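Local coordinates for protein putative DNA helicase (Lactobacillus plantarum, PDB 3DMN) that is of unknown function but is probably the C-terminal part of a UvrD-like helicase that unwinds DNA at the expense of ATP, at residues A45-V50 with K82-Q87. Numbering follows the deposited sequence.
With ACT (acetate ion), chain F.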
loop_
_atom_site.group_PDB
_atom_site.type_symbol
_atom_site.label_atom_id
_atom_site.label_comp_id
_atom_site.label_asym_id
_atom_site.label_seq_id
_atom_site.Cartn_x
_atom_site.Cartn_y
_atom_site.Cartn_z
ATOM N N ALA A 45 -7.524 14.175 -1.323
ATOM C CA ALA A 45 -6.642 14.160 -0.157
ATOM C C ALA A 45 -5.827 12.859 -0.046
ATOM O O ALA A 45 -4.660 12.838 0.418
ATOM C CB ALA A 45 -7.432 14.392 1.096
ATOM N N GLY A 46 -6.456 11.746 -0.436
ATOM C CA GLY A 46 -5.707 10.477 -0.495
ATOM C C GLY A 46 -4.552 10.567 -1.464
ATOM O O GLY A 46 -3.444 10.139 -1.154
ATOM N N VAL A 47 -4.813 11.140 -2.647
ATOM C CA VAL A 47 -3.766 11.284 -3.659
ATOM C C VAL A 47 -2.650 12.215 -3.113
ATOM O O VAL A 47 -1.470 11.934 -3.309
ATOM C CB VAL A 47 -4.372 11.822 -4.952
ATOM C CG1 VAL A 47 -3.280 12.143 -5.961
ATOM C CG2 VAL A 47 -5.362 10.776 -5.550
ATOM N N ASP A 48 -3.018 13.298 -2.409
ATOM C CA ASP A 48 -2.005 14.151 -1.762
ATOM C C ASP A 48 -1.057 13.278 -0.907
ATOM O O ASP A 48 0.179 13.458 -0.896
ATOM C CB ASP A 48 -2.662 15.134 -0.789
ATOM C CG ASP A 48 -3.413 16.289 -1.482
ATOM O OD1 ASP A 48 -3.363 16.425 -2.733
ATOM O OD2 ASP A 48 -3.957 17.161 -0.743
ATOM N N GLN A 49 -1.648 12.362 -0.136
ATOM C CA GLN A 49 -0.803 11.564 0.752
ATOM C C GLN A 49 0.093 10.619 -0.019
ATOM O O GLN A 49 1.241 10.368 0.397
ATOM C CB GLN A 49 -1.609 10.811 1.820
ATOM C CG GLN A 49 -0.731 9.972 2.753
ATOM C CD GLN A 49 0.371 10.741 3.490
ATOM O OE1 GLN A 49 0.234 11.925 3.826
ATOM N NE2 GLN A 49 1.479 10.046 3.759
ATOM N N VAL A 50 -0.407 10.071 -1.123
ATOM C CA VAL A 50 0.432 9.221 -1.983
ATOM C C VAL A 50 1.629 10.034 -2.533
ATOM O O VAL A 50 2.777 9.572 -2.529
ATOM C CB VAL A 50 -0.370 8.618 -3.133
ATOM C CG1 VAL A 50 0.529 7.868 -4.057
ATOM C CG2 VAL A 50 -1.466 7.673 -2.566
ATOM N N LYS A 82 -0.837 11.189 -12.486
ATOM C CA LYS A 82 -0.233 11.873 -13.658
ATOM C C LYS A 82 -0.575 13.360 -13.635
ATOM O O LYS A 82 0.244 14.195 -13.988
ATOM C CB LYS A 82 -0.697 11.222 -14.963
ATOM C CG LYS A 82 -0.055 9.842 -15.158
ATOM C CD LYS A 82 -0.416 9.297 -16.542
ATOM C CE LYS A 82 0.171 7.894 -16.806
ATOM N NZ LYS A 82 -0.295 7.334 -18.160
ATOM N N ALA A 83 -1.792 13.680 -13.195
ATOM C CA ALA A 83 -2.212 15.077 -13.038
ATOM C C ALA A 83 -1.543 15.765 -11.839
ATOM O O ALA A 83 -1.711 16.983 -11.651
ATOM C CB ALA A 83 -3.779 15.133 -12.946
ATOM N N ARG A 84 -0.733 15.027 -11.076
ATOM C CA ARG A 84 0.119 15.654 -10.051
ATOM C C ARG A 84 1.555 15.761 -10.502
ATOM O O ARG A 84 2.444 16.127 -9.697
ATOM C CB ARG A 84 0.103 14.868 -8.718
ATOM C CG ARG A 84 -1.280 14.711 -8.122
ATOM C CD ARG A 84 -2.118 16.016 -8.074
ATOM N NE ARG A 84 -3.357 15.711 -7.317
ATOM C CZ ARG A 84 -3.434 15.624 -5.980
ATOM N NH1 ARG A 84 -2.349 15.854 -5.213
ATOM N NH2 ARG A 84 -4.626 15.298 -5.428
ATOM N N GLY A 85 1.808 15.483 -11.786
ATOM C CA GLY A 85 3.138 15.576 -12.364
ATOM C C GLY A 85 4.014 14.361 -12.112
ATOM O O GLY A 85 5.226 14.436 -12.375
ATOM N N GLU A 86 3.420 13.261 -11.630
ATOM C CA GLU A 86 4.216 12.047 -11.344
ATOM C C GLU A 86 4.459 11.315 -12.650
ATOM O O GLU A 86 3.589 11.312 -13.548
ATOM C CB GLU A 86 3.465 11.101 -10.411
ATOM C CG GLU A 86 3.157 11.700 -9.034
ATOM C CD GLU A 86 4.347 11.769 -8.060
ATOM O OE1 GLU A 86 5.492 11.377 -8.392
ATOM O OE2 GLU A 86 4.106 12.207 -6.906
ATOM N N GLN A 87 5.591 10.609 -12.720
ATOM C CA GLN A 87 5.808 9.638 -13.804
ATOM C C GLN A 87 5.175 8.356 -13.312
ATOM O O GLN A 87 5.560 7.876 -12.252
ATOM C CB GLN A 87 7.312 9.402 -14.019
ATOM C CG GLN A 87 7.649 8.650 -15.293
ATOM C CD GLN A 87 9.169 8.570 -15.534
ATOM O OE1 GLN A 87 9.969 8.591 -14.592
ATOM N NE2 GLN A 87 9.552 8.494 -16.792
HETATM C C ACT F . 0.819 4.091 -17.715
HETATM O O ACT F . 1.273 2.917 -17.735
HETATM O OXT ACT F . 1.375 4.937 -18.454
HETATM C CH3 ACT F . -0.375 4.454 -16.919
#
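Arg-84 reaches across to helix 43-59 and meets Asp-48 through a salt bridge: its NH1 donates to Asp-48 OD1 at 2.7 Å. The N-H...O angle of 143° shows a bent bond, and the carboxylate oxygen, met nearly along its C-O axis, lies tilted out of the guanidinium plane. Arg-84 NH2 adds a weak bond to the same OD1 at 3.2 Å, so one oxygen takes both donors instead of a paired carboxylate-guanidinium fork; the two planes, 71° apart, agree with this. Beneath one guanidinium face sits Val-47 CG1, 3.4 Å from the plane and over its centre, an aliphatic contact with the flat cation. That methyl gets there because it stands anti to the backbone N (chi1 173°). NH2 also forms a salt bridge with Glu-44, so two acidic residues of helix 43-59, one turn apart, share the one cation. With Arg-84 replaced by an alanine, both carboxylates would probably lose their countercharge and Val-47 its cover on that side.

Further in, Val-47 packs on Leu-77, Ala-80 and Leu-81 of helix 71-82 and on Trp-121 of strand 118-121. Arg-84 itself belongs to the type I turn Lys-82 to Gly-85, where a Schellman motif with Gly-85 at C-prime ends helix 71-82; its bonds run from Glu-86 N to Leu-81 O and from Gly-85 N to Lys-82 O. The contact thus ties the loop after helix 71-82 to helix 43-59; its single cation probably offsets the repulsion between two acids, though solvent at exposed Asp-48 probably weakens the attraction and the trio stays net negative if all are ionised.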